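Local coordinates for protein NAD nucleotidase (PDB 3ZTV) that breaks down NAD to adenosine and nicotinamide riboside in the periplasm, working as a zinc-dependent 5'-nucleotidase with NAD(P) pyrophosphatase activity, at residues G44-V49 with A87-A92; A48-L53 with A337-L342; F95-L100 with P142-T147. One frame throughout, in Å; residues are numbered along the deposited sequence.

Interaction 1 (G44-V49 with A87-A92); sequences GGFSAV and AAVMNA
F46 lays the face of its ring against the branch of V89, and M90 approaches the far end of the same ring at a slant. The closest side-chain approach is 3.6 Å, from V89 CG2 to F46 CG. The methyl is a CH-pi partner of the ring: CG2 of V89 stands 3.7 Å from the centroid of the F46 ring and only 14° off the normal, offset toward the rim on the CG side. V89 presents it there because CG2 occupies the position between its own backbone N and carbonyl carbon (chi1 -60°), while CG1 is turned beside the N. V49 CG1, one helical turn beyond F46, lies over the opposite face of the ring, which is thus held between two valine methyls.

Both helices, 46-59 and 84-93, belong to the helical layer packed on the seven-stranded mixed sheet of the calcineurin-like metallophosphoesterase domain. F46 is the first residue of its helix, with G45 at the N-cap, and it also touches I18 of strand 11-18 and makes an edge-to-face contact with the ring of H21. Its chi1 of -128° lies away from the staggered positions, and with it the ring extends toward helix 84-93. There CE1 of F46 comes to 3.6 Å from the backbone O of V89. M90 adds a lighter touch, its CG 4.2 Å from F46 CZ.

Interaction 2 (A48-L53 with A337-L342); sequences AVNAKL and AKTDKL
The carboxamide of N50 is the flat group here, and T339 meets it at its nitrogen end: OG1 of T339 lies exactly in the amide plane. A92 of helix 84-93 approaches the same nitrogen obliquely, its CB out of the plane and beyond ND2. Three helices, 46-59, 84-93 and 337-353, therefore converge on one asparagine at the side of the metallophosphoesterase domain. In 5'-nucleotidases a long helix joins this domain to the C-terminal one, and helix 337-353 is consistent with that role.

The bond from N50 ND2 to T339 OG1 is 2.9 Å long and nearly straight, with an N-H...O angle of 173°. ND2 also donates to the backbone O of V89, so two bonds to two different helices fix the rotation of the amide. The side chains themselves cross at about a right angle.

T339 has its OG1 turned beside its own backbone N (chi1 -53°), and this hydroxyl is also hydrogen-bonded to D336 OD2. Since it accepts from N50, it presumably gives its proton to that carboxylate. The contact is buried but small, and CG2 of T339 adds only a looser approach, 3.8 Å from N50 ND2.

Interaction 3 (F95-L100 with P142-T147); sequences FHYFTL and PYDIFT
A tyrosine-carboxylate hydrogen bond between Y97 and D144 spans the gap between the two beta sheets of the catalytic domain, with the ring of F146 packed beside it. The backbones stay well apart, the nearest CA atoms being those of Y97 and D144 at 9.1 Å, so the long tyrosine side chain does the bridging. Its OH donates to OD2 of D144 over 2.6 Å, a short bond. OD2 sits at the edge of the tyrosine ring, in its plane, but the acceptor is used on its anti side and the hydroxyl lies 16° out of the carboxylate plane. Ring and carboxylate are turned 63° against each other. CG of D144 is anti to its backbone N (chi1 -164°), which carries OD2 to the hydroxyl. CB of D144 lies 3.6 Å from CE1 of Y97.

This is the two-sheet core of the metallophosphoesterase fold: strand 97-99 runs inside the seven-stranded mixed sheet, and strand 143-148 forms an edge of the six-stranded one. The ring of Y97 also touches L64 and L66 of its own sheet and I155 of the facing one, apolar neighbours for the ring carbons. F146, two residues on from D144 and pointing the same way, brings CD1 to 3.7 Å from Y97 OH; its contact with the ring carbons is wider, CD1 to CE2 of Y97 at 4.3 Å. The other carboxylate oxygen of D144 makes a long, weak ion pair with K141. One residue back along the strand, the backbone O of Y143 is hydrogen-bonded to Q192 of the second subunit.

Overall arrangement
Interactions 1 and 2 are neighbours, their centres 6 Å apart, and share helix 46-59: it meets helix 84-93 in the first and helix 337-353 in the second. A probable hydrogen bond also joins them, between S47 OG and D340 OD1 at 2.6 Å. Interaction 3 is more distant, about 19 Å from interaction 1 and 22 Å from interaction 2, centre to centre. F95 links it to both, touching F46 and L53, while M90 CE packs on F98 CD1 at 3.6 Å. Interaction 1 comes nearest the annotated metal site: the M90 side chain is about 13 Å from a bound zinc ion and about 9 Å from the side chain of the zinc ligand D70.

Interaction 1 (G44-V49 with A87-A92)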
loop_
_atom_site.group_PDB
_atom_site.type_symbol
_atom_site.label_atom_id
_atom_site.label_comp_id
_atom_site.label_asym_id
_atom_site.label_seq_id
_atom_site.Cartn_x
_atom_site.Cartn_y
_atom_site.Cartn_z
ATOM N N GLY A 44 -19.257 9.118 -32.971
ATOM C CA GLY A 44 -19.151 7.860 -32.269
ATOM C C GLY A 44 -20.062 6.748 -32.740
ATOM O O GLY A 44 -20.484 6.705 -33.900
ATOM N N GLY A 45 -20.366 5.841 -31.817
ATOM C CA GLY A 45 -21.101 4.630 -32.128
ATOM C C GLY A 45 -20.151 3.484 -32.423
ATOM O O GLY A 45 -19.056 3.692 -32.957
ATOM N N PHE A 46 -20.555 2.272 -32.064
ATOM C CA PHE A 46 -19.661 1.132 -32.206
ATOM C C PHE A 46 -19.474 0.650 -33.641
ATOM O O PHE A 46 -18.484 -0.013 -33.932
ATOM C CB PHE A 46 -20.049 -0.026 -31.279
ATOM C CG PHE A 46 -18.900 -0.522 -30.440
ATOM C CD1 PHE A 46 -18.002 -1.451 -30.951
ATOM C CD2 PHE A 46 -18.708 -0.048 -29.151
ATOM C CE1 PHE A 46 -16.942 -1.901 -30.194
ATOM C CE2 PHE A 46 -17.636 -0.499 -28.387
ATOM C CZ PHE A 46 -16.760 -1.430 -28.911
ATOM N N SER A 47 -20.399 0.969 -34.546
ATOM C CA SER A 47 -20.177 0.607 -35.941
ATOM C C SER A 47 -18.961 1.356 -36.484
ATOM O O SER A 47 -18.103 0.761 -37.149
ATOM C CB SER A 47 -21.410 0.899 -36.788
ATOM O OG SER A 47 -21.173 0.530 -38.137
ATOM N N ALA A 48 -18.879 2.655 -36.203
ATOM C CA ALA A 48 -17.711 3.447 -36.589
ATOM C C ALA A 48 -16.443 2.948 -35.894
ATOM O O ALA A 48 -15.387 2.874 -36.522
ATOM C CB ALA A 48 -17.946 4.922 -36.294
ATOM N N VAL A 49 -16.529 2.616 -34.606
ATOM C CA VAL A 49 -15.361 2.107 -33.876
ATOM C C VAL A 49 -14.796 0.872 -34.571
ATOM O O VAL A 49 -13.598 0.812 -34.897
ATOM C CB VAL A 49 -15.682 1.769 -32.396
ATOM C CG1 VAL A 49 -14.577 0.932 -31.789
ATOM C CG2 VAL A 49 -15.876 3.042 -31.590
ATOM N N ALA A 87 -20.920 -7.035 -25.129
ATOM C CA ALA A 87 -20.058 -8.163 -25.463
ATOM C C ALA A 87 -20.082 -8.458 -26.959
ATOM O O ALA A 87 -19.039 -8.740 -27.558
ATOM C CB ALA A 87 -20.437 -9.410 -24.647
ATOM N N ALA A 88 -21.267 -8.383 -27.562
ATOM C CA ALA A 88 -21.419 -8.694 -28.976
ATOM C C ALA A 88 -20.618 -7.741 -29.866
ATOM O O ALA A 88 -19.911 -8.167 -30.790
ATOM C CB ALA A 88 -22.901 -8.686 -29.363
ATOM N N VAL A 89 -20.735 -6.446 -29.606
ATOM C CA VAL A 89 -20.020 -5.479 -30.444
ATOM C C VAL A 89 -18.512 -5.485 -30.168
ATOM O O VAL A 89 -17.704 -5.296 -31.087
ATOM C CB VAL A 89 -20.630 -4.055 -30.397
ATOM C CG1 VAL A 89 -22.100 -4.077 -30.879
ATOM C CG2 VAL A 89 -20.525 -3.449 -29.005
ATOM N N MET A 90 -18.129 -5.737 -28.921
ATOM C CA MET A 90 -16.710 -5.888 -28.584
ATOM C C MET A 90 -16.106 -7.098 -29.284
ATOM O O MET A 90 -15.015 -7.017 -29.858
ATOM C CB MET A 90 -16.534 -6.006 -27.067
ATOM C CG MET A 90 -16.822 -4.710 -26.327
ATOM S SD MET A 90 -16.979 -4.904 -24.536
ATOM C CE MET A 90 -15.260 -5.052 -24.026
ATOM N N ASN A 91 -16.821 -8.225 -29.259
ATOM C CA ASN A 91 -16.364 -9.419 -29.955
ATOM C C ASN A 91 -16.155 -9.126 -31.438
ATOM O O ASN A 91 -15.172 -9.574 -32.035
ATOM C CB ASN A 91 -17.367 -10.557 -29.779
ATOM C CG ASN A 91 -17.325 -11.164 -28.387
ATOM O OD1 ASN A 91 -16.383 -10.940 -27.622
ATOM N ND2 ASN A 91 -18.337 -11.955 -28.059
ATOM N N ALA A 92 -17.075 -8.362 -32.025
ATOM C CA ALA A 92 -17.012 -8.029 -33.448
ATOM C C ALA A 92 -15.823 -7.136 -33.798
ATOM O O ALA A 92 -15.409 -7.071 -34.959
ATOM C CB ALA A 92 -18.319 -7.386 -33.907
#

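Interaction 2 (A48-L53 with A337-L342)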
loop_
_atom_site.group_PDB
_atom_site.type_symbol
_atom_site.label_atom_id
_atom_site.label_comp_id
_atom_site.label_asym_id
_atom_site.label_seq_id
_atom_site.Cartn_x
_atom_site.Cartn_y
_atom_site.Cartn_z
ATOM N N ALA A 48 -18.879 2.655 -36.203
ATOM C CA ALA A 48 -17.711 3.447 -36.589
ATOM C C ALA A 48 -16.443 2.948 -35.894
ATOM O O ALA A 48 -15.387 2.874 -36.522
ATOM C CB ALA A 48 -17.946 4.922 -36.294
ATOM N N VAL A 49 -16.529 2.616 -34.606
ATOM C CA VAL A 49 -15.361 2.107 -33.876
ATOM C C VAL A 49 -14.796 0.872 -34.571
ATOM O O VAL A 49 -13.598 0.812 -34.897
ATOM C CB VAL A 49 -15.682 1.769 -32.396
ATOM C CG1 VAL A 49 -14.577 0.932 -31.789
ATOM C CG2 VAL A 49 -15.876 3.042 -31.590
ATOM N N ASN A 50 -15.650 -0.118 -34.801
ATOM C CA ASN A 50 -15.172 -1.359 -35.389
ATOM C C ASN A 50 -14.674 -1.192 -36.822
ATOM O O ASN A 50 -13.660 -1.784 -37.203
ATOM C CB ASN A 50 -16.224 -2.464 -35.265
ATOM C CG ASN A 50 -16.327 -3.013 -33.842
ATOM O OD1 ASN A 50 -15.449 -2.792 -33.010
ATOM N ND2 ASN A 50 -17.406 -3.735 -33.566
ATOM N N ALA A 51 -15.370 -0.378 -37.604
ATOM C CA ALA A 51 -14.925 -0.096 -38.967
ATOM C C ALA A 51 -13.540 0.549 -38.966
ATOM O O ALA A 51 -12.662 0.163 -39.740
ATOM C CB ALA A 51 -15.930 0.802 -39.686
ATOM N N LYS A 52 -13.342 1.544 -38.113
ATOM C CA LYS A 52 -12.055 2.227 -38.061
ATOM C C LYS A 52 -10.931 1.319 -37.548
ATOM O O LYS A 52 -9.826 1.311 -38.108
ATOM C CB LYS A 52 -12.147 3.520 -37.237
ATOM C CG LYS A 52 -10.852 4.330 -37.210
ATOM C CD LYS A 52 -10.830 5.452 -38.234
ATOM C CE LYS A 52 -10.747 4.942 -39.658
ATOM N NZ LYS A 52 -10.407 6.044 -40.625
ATOM N N LEU A 53 -11.195 0.554 -36.492
ATOM C CA LEU A 53 -10.214 -0.414 -36.004
ATOM C C LEU A 53 -9.859 -1.424 -37.100
ATOM O O LEU A 53 -8.683 -1.744 -37.296
ATOM C CB LEU A 53 -10.727 -1.141 -34.753
ATOM C CG LEU A 53 -10.809 -0.333 -33.458
ATOM C CD1 LEU A 53 -11.515 -1.160 -32.382
ATOM C CD2 LEU A 53 -9.436 0.114 -32.989
ATOM N N ALA A 337 -20.189 -3.589 -41.582
ATOM C CA ALA A 337 -21.385 -4.352 -41.938
ATOM C C ALA A 337 -21.841 -5.294 -40.823
ATOM O O ALA A 337 -23.018 -5.321 -40.465
ATOM C CB ALA A 337 -21.155 -5.122 -43.239
ATOM N N LYS A 338 -20.915 -6.064 -40.267
ATOM C CA LYS A 338 -21.271 -6.980 -39.188
ATOM C C LYS A 338 -21.845 -6.228 -37.980
ATOM O O LYS A 338 -22.868 -6.622 -37.414
ATOM C CB LYS A 338 -20.062 -7.827 -38.779
ATOM C CG LYS A 338 -20.319 -8.767 -37.610
ATOM C CD LYS A 338 -19.300 -9.902 -37.567
ATOM C CE LYS A 338 -17.893 -9.399 -37.291
ATOM N NZ LYS A 338 -16.924 -10.528 -37.167
ATOM N N THR A 339 -21.181 -5.143 -37.592
ATOM C CA THR A 339 -21.610 -4.382 -36.424
ATOM C C THR A 339 -22.946 -3.688 -36.686
ATOM O O THR A 339 -23.783 -3.598 -35.788
ATOM C CB THR A 339 -20.531 -3.385 -35.972
ATOM O OG1 THR A 339 -19.297 -4.086 -35.788
ATOM C CG2 THR A 339 -20.923 -2.722 -34.659
ATOM N N ASP A 340 -23.161 -3.213 -37.912
ATOM C CA ASP A 340 -24.453 -2.644 -38.302
ATOM C C ASP A 340 -25.591 -3.644 -38.098
ATOM O O ASP A 340 -26.669 -3.284 -37.636
ATOM C CB ASP A 340 -24.434 -2.228 -39.777
ATOM C CG ASP A 340 -23.692 -0.929 -40.017
ATOM O OD1 ASP A 340 -23.543 -0.126 -39.074
ATOM O OD2 ASP A 340 -23.290 -0.695 -41.177
ATOM N N LYS A 341 -25.350 -4.896 -38.468
ATOM C CA LYS A 341 -26.349 -5.953 -38.299
ATOM C C LYS A 341 -26.666 -6.196 -36.821
ATOM O O LYS A 341 -27.834 -6.327 -36.435
ATOM C CB LYS A 341 -25.868 -7.246 -38.956
ATOM C CG LYS A 341 -25.839 -7.209 -40.482
ATOM C CD LYS A 341 -25.224 -8.480 -41.072
ATOM C CE LYS A 341 -25.426 -9.684 -40.166
ATOM N NZ LYS A 341 -26.858 -10.000 -39.937
ATOM N N LEU A 342 -25.626 -6.257 -35.992
ATOM C CA LEU A 342 -25.808 -6.445 -34.556
ATOM C C LEU A 342 -26.600 -5.295 -33.958
ATOM O O LEU A 342 -27.545 -5.513 -33.199
ATOM C CB LEU A 342 -24.461 -6.581 -33.838
ATOM C CG LEU A 342 -23.670 -7.854 -34.127
ATOM C CD1 LEU A 342 -22.246 -7.758 -33.584
ATOM C CD2 LEU A 342 -24.381 -9.066 -33.546
#

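Interaction 3 (F95-L100 with P142-T147)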
loop_
_atom_site.group_PDB
_atom_site.type_symbol
_atom_site.label_atom_id
_atom_site.label_comp_id
_atom_site.label_asym_id
_atom_site.label_seq_id
_atom_site.Cartn_x
_atom_site.Cartn_y
_atom_site.Cartn_z
ATOM N N PHE A 95 -10.843 -7.086 -30.379
ATOM C CA PHE A 95 -9.833 -6.544 -29.474
ATOM C C PHE A 95 -8.880 -7.642 -28.999
ATOM O O PHE A 95 -9.299 -8.785 -28.792
ATOM C CB PHE A 95 -10.522 -5.928 -28.257
ATOM C CG PHE A 95 -11.287 -4.678 -28.568
ATOM C CD1 PHE A 95 -12.604 -4.725 -29.013
ATOM C CD2 PHE A 95 -10.687 -3.452 -28.412
ATOM C CE1 PHE A 95 -13.295 -3.557 -29.304
ATOM C CE2 PHE A 95 -11.376 -2.285 -28.703
ATOM C CZ PHE A 95 -12.677 -2.343 -29.148
ATOM N N HIS A 96 -7.614 -7.302 -28.803
ATOM C CA HIS A 96 -6.678 -8.248 -28.200
ATOM C C HIS A 96 -6.839 -8.359 -26.682
ATOM O O HIS A 96 -6.689 -9.445 -26.114
ATOM C CB HIS A 96 -5.233 -7.859 -28.505
ATOM C CG HIS A 96 -4.881 -7.917 -29.956
ATOM N ND1 HIS A 96 -4.798 -9.092 -30.672
ATOM C CD2 HIS A 96 -4.570 -6.927 -30.822
ATOM C CE1 HIS A 96 -4.464 -8.816 -31.923
ATOM N NE2 HIS A 96 -4.305 -7.511 -32.035
ATOM N N TYR A 97 -7.103 -7.228 -26.025
ATOM C CA TYR A 97 -7.236 -7.193 -24.563
ATOM C C TYR A 97 -8.220 -6.144 -24.093
ATOM O O TYR A 97 -8.348 -5.083 -24.709
ATOM C CB TYR A 97 -5.886 -6.922 -23.876
ATOM C CG TYR A 97 -4.785 -7.885 -24.277
ATOM C CD1 TYR A 97 -4.691 -9.146 -23.699
ATOM C CD2 TYR A 97 -3.832 -7.535 -25.232
ATOM C CE1 TYR A 97 -3.696 -10.031 -24.074
ATOM C CE2 TYR A 97 -2.834 -8.418 -25.607
ATOM C CZ TYR A 97 -2.766 -9.655 -25.024
ATOM O OH TYR A 97 -1.765 -10.515 -25.407
ATOM N N PHE A 98 -8.894 -6.459 -22.988
ATOM C CA PHE A 98 -9.823 -5.579 -22.286
ATOM C C PHE A 98 -9.383 -5.583 -20.829
ATOM O O PHE A 98 -9.051 -6.648 -20.288
ATOM C CB PHE A 98 -11.225 -6.187 -22.400
ATOM C CG PHE A 98 -12.291 -5.546 -21.528
ATOM C CD1 PHE A 98 -12.661 -4.219 -21.678
ATOM C CD2 PHE A 98 -12.978 -6.322 -20.601
ATOM C CE1 PHE A 98 -13.665 -3.666 -20.886
ATOM C CE2 PHE A 98 -13.980 -5.778 -19.827
ATOM C CZ PHE A 98 -14.334 -4.458 -19.971
ATOM N N THR A 99 -9.361 -4.420 -20.183
ATOM C CA THR A 99 -9.119 -4.380 -18.739
ATOM C C THR A 99 -10.399 -3.952 -18.009
ATOM O O THR A 99 -11.224 -3.217 -18.550
ATOM C CB THR A 99 -7.895 -3.489 -18.350
ATOM O OG1 THR A 99 -7.389 -3.906 -17.075
ATOM C CG2 THR A 99 -8.278 -2.026 -18.292
ATOM N N LEU A 100 -10.559 -4.437 -16.785
ATOM C CA LEU A 100 -11.712 -4.047 -15.976
ATOM C C LEU A 100 -11.664 -2.587 -15.547
ATOM O O LEU A 100 -10.619 -2.096 -15.110
ATOM C CB LEU A 100 -11.813 -4.940 -14.729
ATOM C CG LEU A 100 -11.888 -6.447 -14.949
ATOM C CD1 LEU A 100 -11.839 -7.158 -13.607
ATOM C CD2 LEU A 100 -13.160 -6.798 -15.721
ATOM N N PRO A 142 -3.602 -11.545 -14.680
ATOM C CA PRO A 142 -2.964 -10.257 -14.369
ATOM C C PRO A 142 -2.193 -9.642 -15.545
ATOM O O PRO A 142 -2.092 -8.415 -15.633
ATOM C CB PRO A 142 -2.011 -10.607 -13.213
ATOM C CG PRO A 142 -1.725 -12.078 -13.407
ATOM C CD PRO A 142 -3.032 -12.656 -13.889
ATOM N N TYR A 143 -1.659 -10.470 -16.433
ATOM C CA TYR A 143 -0.869 -9.978 -17.565
ATOM C C TYR A 143 -0.885 -11.015 -18.675
ATOM O O TYR A 143 -1.354 -12.140 -18.485
ATOM C CB TYR A 143 0.584 -9.674 -17.157
ATOM C CG TYR A 143 1.427 -10.915 -16.914
ATOM C CD1 TYR A 143 1.337 -11.628 -15.711
ATOM C CD2 TYR A 143 2.296 -11.398 -17.889
ATOM C CE1 TYR A 143 2.103 -12.766 -15.486
ATOM C CE2 TYR A 143 3.055 -12.549 -17.673
ATOM C CZ TYR A 143 2.956 -13.221 -16.465
ATOM O OH TYR A 143 3.706 -14.361 -16.231
ATOM N N ASP A 144 -0.387 -10.620 -19.844
ATOM C CA ASP A 144 -0.118 -11.557 -20.930
ATOM C C ASP A 144 1.190 -11.148 -21.613
ATOM O O ASP A 144 1.616 -9.991 -21.525
ATOM C CB ASP A 144 -1.279 -11.621 -21.940
ATOM C CG ASP A 144 -1.193 -12.840 -22.851
ATOM O OD1 ASP A 144 -0.761 -13.908 -22.375
ATOM O OD2 ASP A 144 -1.559 -12.743 -24.044
ATOM N N ILE A 145 1.847 -12.110 -22.258
ATOM C CA ILE A 145 3.047 -11.841 -23.042
ATOM C C ILE A 145 2.803 -12.257 -24.481
ATOM O O ILE A 145 2.364 -13.379 -24.736
ATOM C CB ILE A 145 4.261 -12.631 -22.506
ATOM C CG1 ILE A 145 4.660 -12.124 -21.118
ATOM C CG2 ILE A 145 5.442 -12.522 -23.467
ATOM C CD1 ILE A 145 5.578 -13.086 -20.349
ATOM N N PHE A 146 3.057 -11.355 -25.419
ATOM C CA PHE A 146 2.957 -11.713 -26.828
ATOM C C PHE A 146 4.289 -11.451 -27.520
ATOM O O PHE A 146 5.143 -10.739 -26.992
ATOM C CB PHE A 146 1.792 -10.988 -27.517
ATOM C CG PHE A 146 1.885 -9.489 -27.470
ATOM C CD1 PHE A 146 1.371 -8.779 -26.400
ATOM C CD2 PHE A 146 2.475 -8.787 -28.510
ATOM C CE1 PHE A 146 1.456 -7.395 -26.356
ATOM C CE2 PHE A 146 2.556 -7.407 -28.474
ATOM C CZ PHE A 146 2.047 -6.714 -27.396
ATOM N N THR A 147 4.470 -12.037 -28.696
ATOM C CA THR A 147 5.738 -11.939 -29.396
ATOM C C THR A 147 5.558 -11.209 -30.716
ATOM O O THR A 147 4.671 -11.535 -31.504
ATOM C CB THR A 147 6.356 -13.335 -29.633
ATOM O OG1 THR A 147 6.713 -13.920 -28.373
ATOM C CG2 THR A 147 7.593 -13.235 -30.507
#